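Topoisomerase I-like protein (Leishmania donovani, PDB 2B9S) probably relaxes supercoiled DNA as the large subunit of a heterodimeric type IB topoisomerase, cutting and rejoining one strand through a transient enzyme-DNA link. Local coordinates at residues 248-253 against 384-388; 277-281 against 368-373; 330-334 against 427-431. All coordinates share one frame; numbering follows the deposited sequence.

Contact 1: residues 248-253 against 384-388. With VO4 (vanadate ion), chain F.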
# COMPACT_ATOMS: atom_id res chain seq x y z
N LYS D 248 -13.59 7.33 -13.86
CA LYS D 248 -14.72 7.35 -12.91
C LYS D 248 -14.75 8.53 -11.94
O LYS D 248 -15.83 8.98 -11.58
CB LYS D 248 -15.18 6.00 -12.29
CG LYS D 248 -14.22 4.90 -12.03
CD LYS D 248 -15.02 3.63 -11.66
CE LYS D 248 -14.22 2.69 -10.74
NZ LYS D 248 -15.00 1.47 -10.39
N ALA D 249 -13.59 9.02 -11.53
CA ALA D 249 -13.52 10.24 -10.71
C ALA D 249 -14.12 11.48 -11.44
O ALA D 249 -14.80 12.30 -10.81
CB ALA D 249 -12.09 10.52 -10.26
N ARG D 250 -13.83 11.58 -12.75
CA ARG D 250 -14.40 12.59 -13.67
C ARG D 250 -15.91 12.43 -13.85
O ARG D 250 -16.62 13.44 -14.00
CB ARG D 250 -13.73 12.52 -15.05
CG ARG D 250 -12.28 12.94 -15.07
CD ARG D 250 -11.65 12.83 -16.47
NE ARG D 250 -11.90 14.02 -17.29
CZ ARG D 250 -11.69 14.11 -18.61
NH1 ARG D 250 -11.20 13.09 -19.30
NH2 ARG D 250 -11.96 15.24 -19.25
N LYS D 251 -16.39 11.19 -13.87
CA LYS D 251 -17.83 10.94 -13.97
C LYS D 251 -18.54 11.27 -12.67
O LYS D 251 -19.71 11.69 -12.68
CB LYS D 251 -18.11 9.52 -14.41
N LEU D 252 -17.85 11.09 -11.55
CA LEU D 252 -18.36 11.53 -10.24
C LEU D 252 -18.53 13.05 -10.16
O LEU D 252 -19.49 13.54 -9.57
CB LEU D 252 -17.47 11.03 -9.09
CG LEU D 252 -17.78 11.48 -7.65
CD1 LEU D 252 -19.18 11.05 -7.21
CD2 LEU D 252 -16.71 10.95 -6.71
N LYS D 253 -17.58 13.78 -10.73
CA LYS D 253 -17.62 15.25 -10.79
C LYS D 253 -18.98 15.79 -11.26
O LYS D 253 -19.47 16.80 -10.75
CB LYS D 253 -16.52 15.76 -11.72
CG LYS D 253 -16.38 17.26 -11.80
CD LYS D 253 -15.67 17.62 -13.08
CE LYS D 253 -15.97 19.03 -13.50
NZ LYS D 253 -15.84 19.11 -14.99
N VAL D 384 -13.35 6.43 -4.62
CA VAL D 384 -13.46 7.30 -5.80
C VAL D 384 -13.56 8.79 -5.42
O VAL D 384 -13.03 9.65 -6.14
CB VAL D 384 -14.65 6.87 -6.74
CG1 VAL D 384 -14.73 7.75 -7.99
CG2 VAL D 384 -14.51 5.42 -7.15
N PHE D 385 -14.21 9.09 -4.29
CA PHE D 385 -14.30 10.47 -3.78
C PHE D 385 -12.95 11.03 -3.42
O PHE D 385 -12.73 12.26 -3.40
CB PHE D 385 -15.21 10.53 -2.55
CG PHE D 385 -16.67 10.56 -2.87
CD1 PHE D 385 -17.38 9.38 -3.02
CD2 PHE D 385 -17.34 11.78 -3.03
CE1 PHE D 385 -18.76 9.40 -3.31
CE2 PHE D 385 -18.71 11.83 -3.33
CZ PHE D 385 -19.42 10.64 -3.48
N ARG D 386 -12.04 10.13 -3.11
CA ARG D 386 -10.72 10.52 -2.66
C ARG D 386 -9.86 10.91 -3.88
O ARG D 386 -9.15 11.93 -3.85
CB ARG D 386 -10.12 9.36 -1.86
CG ARG D 386 -9.20 9.76 -0.79
CD ARG D 386 -8.77 8.52 0.03
NE ARG D 386 -7.40 8.69 0.49
CZ ARG D 386 -7.04 9.42 1.53
NH1 ARG D 386 -7.95 10.04 2.28
NH2 ARG D 386 -5.76 9.49 1.87
N THR D 387 -9.95 10.09 -4.93
CA THR D 387 -9.39 10.40 -6.26
C THR D 387 -9.99 11.68 -6.83
O THR D 387 -9.27 12.53 -7.37
CB THR D 387 -9.68 9.24 -7.27
OG1 THR D 387 -9.27 8.00 -6.70
CG2 THR D 387 -8.94 9.46 -8.58
N TYR D 388 -11.32 11.79 -6.74
CA TYR D 388 -12.05 12.98 -7.16
C TYR D 388 -11.59 14.24 -6.41
O TYR D 388 -11.31 15.27 -7.03
CB TYR D 388 -13.57 12.78 -6.98
CG TYR D 388 -14.35 14.07 -6.98
CD1 TYR D 388 -14.68 14.71 -8.19
CD2 TYR D 388 -14.73 14.67 -5.78
CE1 TYR D 388 -15.37 15.92 -8.19
CE2 TYR D 388 -15.43 15.87 -5.77
CZ TYR D 388 -15.75 16.49 -6.97
OH TYR D 388 -16.46 17.68 -6.95
V VO4 F . -4.32 6.18 0.03
O1 VO4 F . -3.94 7.78 0.60
O2 VO4 F . -5.77 5.33 0.55

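Contact 2: residues 277-281 against 368-373. With nucleotides of chain C.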
# COMPACT_ATOMS: atom_id res chain seq x y z
N ARG D 277 -25.62 6.89 7.46
CA ARG D 277 -25.16 6.79 6.06
C ARG D 277 -24.89 8.17 5.44
O ARG D 277 -23.87 8.36 4.75
CB ARG D 277 -26.16 6.00 5.21
CG ARG D 277 -25.61 5.53 3.86
CD ARG D 277 -26.62 4.64 3.14
NE ARG D 277 -27.84 5.39 2.79
CZ ARG D 277 -28.98 4.85 2.35
NH1 ARG D 277 -29.11 3.53 2.20
NH2 ARG D 277 -29.99 5.65 2.06
N ALA D 278 -25.79 9.13 5.70
CA ALA D 278 -25.68 10.53 5.23
C ALA D 278 -24.48 11.30 5.79
O ALA D 278 -23.80 12.01 5.05
CB ALA D 278 -26.98 11.29 5.55
N VAL D 279 -24.24 11.19 7.09
CA VAL D 279 -23.10 11.86 7.72
C VAL D 279 -21.77 11.23 7.26
O VAL D 279 -20.76 11.93 7.07
CB VAL D 279 -23.25 11.88 9.28
CG1 VAL D 279 -22.05 12.52 9.96
CG2 VAL D 279 -24.54 12.63 9.67
N ALA D 280 -21.79 9.91 7.05
CA ALA D 280 -20.60 9.20 6.59
C ALA D 280 -20.25 9.63 5.18
O ALA D 280 -19.08 9.94 4.89
CB ALA D 280 -20.78 7.69 6.68
N MET D 281 -21.25 9.68 4.31
CA MET D 281 -20.97 10.14 2.95
C MET D 281 -20.65 11.64 2.87
O MET D 281 -19.86 12.07 2.03
CB MET D 281 -21.97 9.61 1.90
CG MET D 281 -23.41 9.93 2.07
SD MET D 281 -24.43 8.77 1.11
CE MET D 281 -24.55 9.64 -0.46
N GLN D 368 -22.93 -1.39 3.01
CA GLN D 368 -24.19 -0.66 2.86
C GLN D 368 -23.95 0.67 2.19
O GLN D 368 -24.71 1.06 1.31
CB GLN D 368 -24.83 -0.43 4.22
CG GLN D 368 -25.10 -1.71 5.00
CD GLN D 368 -25.63 -1.43 6.37
OE1 GLN D 368 -24.98 -0.79 7.20
NE2 GLN D 368 -26.84 -1.88 6.63
N LEU D 369 -22.88 1.35 2.60
CA LEU D 369 -22.50 2.62 1.99
C LEU D 369 -22.15 2.49 0.50
O LEU D 369 -22.62 3.29 -0.32
CB LEU D 369 -21.36 3.27 2.79
CG LEU D 369 -21.09 4.74 2.45
CD1 LEU D 369 -21.06 5.57 3.71
CD2 LEU D 369 -19.81 4.87 1.70
N ASN D 370 -21.36 1.49 0.14
CA ASN D 370 -20.97 1.31 -1.25
C ASN D 370 -22.11 0.81 -2.14
O ASN D 370 -22.12 1.11 -3.33
CB ASN D 370 -19.73 0.43 -1.40
CG ASN D 370 -18.45 1.15 -1.03
OD1 ASN D 370 -18.28 2.33 -1.33
ND2 ASN D 370 -17.53 0.45 -0.39
N ASP D 371 -23.03 0.04 -1.57
CA ASP D 371 -24.24 -0.38 -2.29
C ASP D 371 -25.15 0.81 -2.60
O ASP D 371 -25.61 0.97 -3.73
CB ASP D 371 -24.98 -1.50 -1.56
CG ASP D 371 -24.27 -2.85 -1.69
OD1 ASP D 371 -23.32 -2.95 -2.49
OD2 ASP D 371 -24.65 -3.83 -1.01
N HIS D 372 -25.37 1.67 -1.60
CA HIS D 372 -26.14 2.89 -1.83
C HIS D 372 -25.55 3.76 -2.96
O HIS D 372 -26.30 4.27 -3.79
CB HIS D 372 -26.29 3.70 -0.55
CG HIS D 372 -27.16 4.91 -0.70
ND1 HIS D 372 -28.47 4.84 -1.12
CD2 HIS D 372 -26.91 6.23 -0.48
CE1 HIS D 372 -28.99 6.05 -1.15
NE2 HIS D 372 -28.07 6.92 -0.77
N LEU D 373 -24.23 3.90 -2.97
CA LEU D 373 -23.51 4.68 -3.98
C LEU D 373 -23.68 4.18 -5.43
O LEU D 373 -23.70 4.98 -6.35
CB LEU D 373 -22.01 4.78 -3.63
CG LEU D 373 -21.56 5.67 -2.47
CD1 LEU D 373 -20.04 5.57 -2.25
CD2 LEU D 373 -21.99 7.16 -2.65
P DC C 17 -13.93 1.30 -1.29
OP1 DC C 17 -14.09 2.36 -2.32
OP2 DC C 17 -14.74 1.36 -0.08
O5' DC C 17 -14.25 -0.05 -2.03
C5' DC C 17 -13.69 -0.40 -3.29
C4' DC C 17 -14.09 -1.84 -3.51
O4' DC C 17 -13.28 -2.69 -2.67
C3' DC C 17 -15.54 -2.18 -3.15
O3' DC C 17 -16.06 -2.93 -4.22
C2' DC C 17 -15.42 -3.11 -1.95
C1' DC C 17 -14.09 -3.79 -2.26
N1 DC C 17 -13.46 -4.51 -1.10
C2 DC C 17 -12.73 -5.67 -1.34
O2 DC C 17 -12.62 -6.09 -2.52
N3 DC C 17 -12.16 -6.32 -0.28
C4 DC C 17 -12.30 -5.85 0.96
N4 DC C 17 -11.74 -6.56 1.94
C5 DC C 17 -13.05 -4.67 1.25
C6 DC C 17 -13.60 -4.03 0.20

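Contact 3: residues 330-334 against 427-431. With VO4 (vanadate ion), chain F; nucleotides of chain B.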
# COMPACT_ATOMS: atom_id res chain seq x y z
N SER D 330 -1.31 3.97 10.51
CA SER D 330 -1.20 4.54 11.85
C SER D 330 -0.72 5.98 11.78
O SER D 330 -0.11 6.50 12.72
CB SER D 330 -0.33 3.67 12.79
OG SER D 330 -0.96 2.42 13.00
N ILE D 331 -1.03 6.61 10.65
CA ILE D 331 -0.80 8.04 10.46
C ILE D 331 -1.94 8.76 11.13
O ILE D 331 -3.11 8.42 10.92
CB ILE D 331 -0.70 8.42 8.93
CG1 ILE D 331 0.44 7.65 8.22
CG2 ILE D 331 -0.60 9.94 8.72
CD1 ILE D 331 1.83 7.73 8.89
N ARG D 332 -1.59 9.73 11.97
CA ARG D 332 -2.55 10.47 12.75
C ARG D 332 -3.29 11.49 11.89
O ARG D 332 -2.70 12.18 11.07
CB ARG D 332 -1.84 11.15 13.93
CG ARG D 332 -2.76 11.81 14.95
CD ARG D 332 -1.92 12.44 16.02
NE ARG D 332 -2.72 13.00 17.12
CZ ARG D 332 -2.21 13.46 18.27
NH1 ARG D 332 -0.91 13.42 18.48
NH2 ARG D 332 -3.01 13.96 19.21
N TYR D 333 -4.60 11.54 12.06
CA TYR D 333 -5.42 12.54 11.41
C TYR D 333 -5.89 13.50 12.51
O TYR D 333 -6.57 13.07 13.46
CB TYR D 333 -6.60 11.88 10.70
CG TYR D 333 -7.49 12.85 9.95
CD1 TYR D 333 -8.47 13.58 10.63
CD2 TYR D 333 -7.35 13.05 8.58
CE1 TYR D 333 -9.29 14.46 9.98
CE2 TYR D 333 -8.17 13.94 7.91
CZ TYR D 333 -9.15 14.65 8.62
OH TYR D 333 -9.99 15.55 8.00
N GLN D 334 -5.50 14.77 12.39
CA GLN D 334 -5.88 15.83 13.31
C GLN D 334 -6.44 16.96 12.48
O GLN D 334 -5.77 17.48 11.59
CB GLN D 334 -4.67 16.35 14.08
CG GLN D 334 -4.28 15.50 15.27
CD GLN D 334 -3.03 16.01 15.98
OE1 GLN D 334 -1.92 15.96 15.43
NE2 GLN D 334 -3.20 16.48 17.20
N CYS D 427 -5.33 14.83 1.85
CA CYS D 427 -5.19 13.38 1.85
C CYS D 427 -4.54 12.85 3.12
O CYS D 427 -4.66 11.65 3.43
CB CYS D 427 -4.34 12.95 0.66
SG CYS D 427 -5.19 13.03 -0.90
N ASN D 428 -3.84 13.73 3.82
CA ASN D 428 -3.12 13.44 5.06
C ASN D 428 -1.91 12.51 4.85
O ASN D 428 -1.59 11.64 5.68
CB ASN D 428 -4.07 12.96 6.16
CG ASN D 428 -3.48 13.08 7.54
OD1 ASN D 428 -2.79 14.06 7.86
ND2 ASN D 428 -3.72 12.06 8.37
N HIS D 429 -1.23 12.74 3.74
CA HIS D 429 -0.00 12.03 3.41
C HIS D 429 1.21 12.59 4.15
O HIS D 429 1.46 13.80 4.12
CB HIS D 429 0.19 12.02 1.89
CG HIS D 429 -0.87 11.26 1.15
ND1 HIS D 429 -1.23 11.55 -0.15
CD2 HIS D 429 -1.64 10.21 1.53
CE1 HIS D 429 -2.17 10.70 -0.54
NE2 HIS D 429 -2.45 9.89 0.46
N GLN D 430 1.91 11.70 4.86
CA GLN D 430 2.98 12.08 5.78
C GLN D 430 4.23 11.20 5.67
O GLN D 430 4.15 10.02 5.34
CB GLN D 430 2.47 12.05 7.22
CG GLN D 430 1.41 13.07 7.53
CD GLN D 430 1.01 13.02 8.97
OE1 GLN D 430 1.77 12.55 9.82
NE2 GLN D 430 -0.20 13.48 9.26
N LYS D 431 5.38 11.80 5.95
CA LYS D 431 6.67 11.13 5.87
C LYS D 431 7.39 11.44 7.17
O LYS D 431 7.31 12.56 7.69
CB LYS D 431 7.49 11.66 4.65
V VO4 F . -4.32 6.18 0.03
O1 VO4 F . -3.94 7.78 0.60
O2 VO4 F . -5.77 5.33 0.55
P DG B 2 1.50 8.03 3.51
OP1 DG B 2 0.94 9.04 4.43
OP2 DG B 2 1.96 8.40 2.14
O5' DG B 2 2.72 7.26 4.22
C5' DG B 2 2.59 6.71 5.49
C4' DG B 2 3.84 5.94 5.85
O4' DG B 2 4.12 4.94 4.86
C3' DG B 2 5.13 6.75 5.97
O3' DG B 2 5.85 6.14 7.02
C2' DG B 2 5.84 6.52 4.63
C1' DG B 2 5.43 5.10 4.33
N9 DG B 2 5.38 4.82 2.90
C8 DG B 2 4.84 5.63 1.92
N7 DG B 2 4.94 5.12 0.73
C5 DG B 2 5.57 3.90 0.95
C6 DG B 2 5.96 2.91 0.03
O6 DG B 2 5.78 2.93 -1.19
N1 DG B 2 6.58 1.82 0.63
C2 DG B 2 6.80 1.70 1.99
N2 DG B 2 7.42 0.58 2.37
N3 DG B 2 6.45 2.61 2.87
C4 DG B 2 5.84 3.68 2.28
O HOH W 1 -4.48 9.38 8.79
O HOH W 2 1.19 10.49 12.13
O HOH W 3 -3.69 15.48 9.95

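Contact 1: residues 248-253 against 384-388
Helix 236-266 and helix 384-400 cross in the catalytic core of this type IB topoisomerase, and the second carries Arg386 to the vanadate pocket. Ala249 and Leu252 of the first pack against Val384, Phe385, Thr387 and Tyr388 of the second. The two short segments run at 83° to each other, with axes 8.6 Å apart. The small side chain of Ala249 is consistent with this closeness: its CB lies 3.7 Å from Thr387 CG2. Leu252 does most of the filling. Its CG stands anti to the backbone N (chi1 175°), which carries the branch across to the second helix. From there CD2 sits over the centre of one face of the Phe385 ring, a CH-pi contact of 3.8 Å to the centroid. The same methyl touches Tyr388 CB at 3.6 Å. Val384 CG1 covers the backbone of Ala249. Lys253 crosses Tyr388 at about a right angle, its CA and CB near CE1, while its NZ hydrogen-bonds Phe62 O of the neighbouring small subunit. No hydrogen bond joins the two segments. Arg386 points away from the crossing. Its NH2 hydrogen-bonds Cys427 O. In the plane of the guanidinium, Arg386 NH2 also gives vanadate O1 a nearly straight hydrogen bond of 2.8 Å.

Contact 2: residues 277-281 against 368-373
Arg277 lays its guanidinium flat on the imidazole of His372. The planes are 2° apart and the centres 3.5 Å apart, with CZ over the middle of the ring. Two torsions put the group there. Arg277 CG is anti to the backbone N, which sends the chain toward helix 366-373, and a bend at chi3 (65°) turns the guanidinium over the ring. Met281 has its CG between the backbone N and the carbonyl carbon (chi1 59°), and a bend at chi3 follows. Its SD meets the edge of the His372 ring, in the ring plane and 3.9 Å from CD2. His372 NE2 is buried by the contact and has no partner in the model. Phe376 packs edge-to-face with the same histidine. The contact is a near-perpendicular crossing of helix 272-287 and helix 366-373 in the catalytic core. Their axes stay 10.8 Å apart, and long side chains bridge the gap. Leu369 brings CD1 to 3.7 Å from Ala280 CB. Met281 CE reaches Leu373 CD2 at 4.2 Å, the two side chains running past each other in opposite directions. Asn370 leaves this interface for the DNA. Its ND2 donates to OP2 of DC17 of chain C at 3.0 Å, and its OD1 accepts from Ala382 N.

Contact 3: residues 330-334 against 427-431
Asn428 ND2 donates to Arg332 O across the contact in a hydrogen bond of 2.9 Å, almost straight at 176°. The acceptor lies in the plane of the Asn428 amide, but the nitrogen stands above the carbonyl plane of Arg332. Asn428 has positive phi and is the C' residue of the Schellman motif that ends helix 411-427. The turn faces strand 332-338, the outer strand of a three-stranded antiparallel sheet within this chain. Asn428 CG is anti to the backbone N (chi1 -161°), which extends the amide toward that strand. Gln430 NE2 adds a weak bond to the same Arg332 O. It also donates to Asn428 OD1 at 3.0 Å, which helps hold both amides in orientation. Three waters fill in the polar network. One joins Ile331 O to Asn428 ND2, another Arg332 N to Gln430 OE1, and the third Gln334 N to Asn428 OD1. The far end of Arg332 turns away to a salt bridge with Asp324.

The turn also meets the active site. His429 NE2 gives vanadate O1 a hydrogen bond of 2.6 Å in the plane of its ring. Gln430 N donates to OP1 of DG2 of chain B at 2.9 Å. Beyond these bonds the packing is slight. The Asn428 amide stands nearly upright to the Tyr333 ring, with ND2 3.7 Å from Tyr333 CB. Ile331 lies between the Gln430 side chain and the sugar of DG2 of chain B: CG2 touches Gln430 CD at 3.5 Å, and CG1 comes within 3.6 Å of C5' of that nucleotide.

How the contacts relate
Contact 1 is a buried crossing of two helices, contact 2 a partly buried one, and contact 3 lies at the surface. Contacts 1 and 2 use successive helices: 236-266 is followed by 272-287, and 366-373 by 384-400. Contact 2 is nested along the chain inside the loop that contact 1 closes, and the two meet where Phe385 touches Leu373. Their chemistry differs: contact 1 is apolar, contact 2 adds a guanidinium-imidazole stack, and contact 3 relies on amides and water. Contacts 1 and 3 converge on the vanadate through Arg386 and His429, completed by Arg290 and Lys328. Asn370 of contact 2 reaches a DNA phosphate of chain C, away from the vanadate.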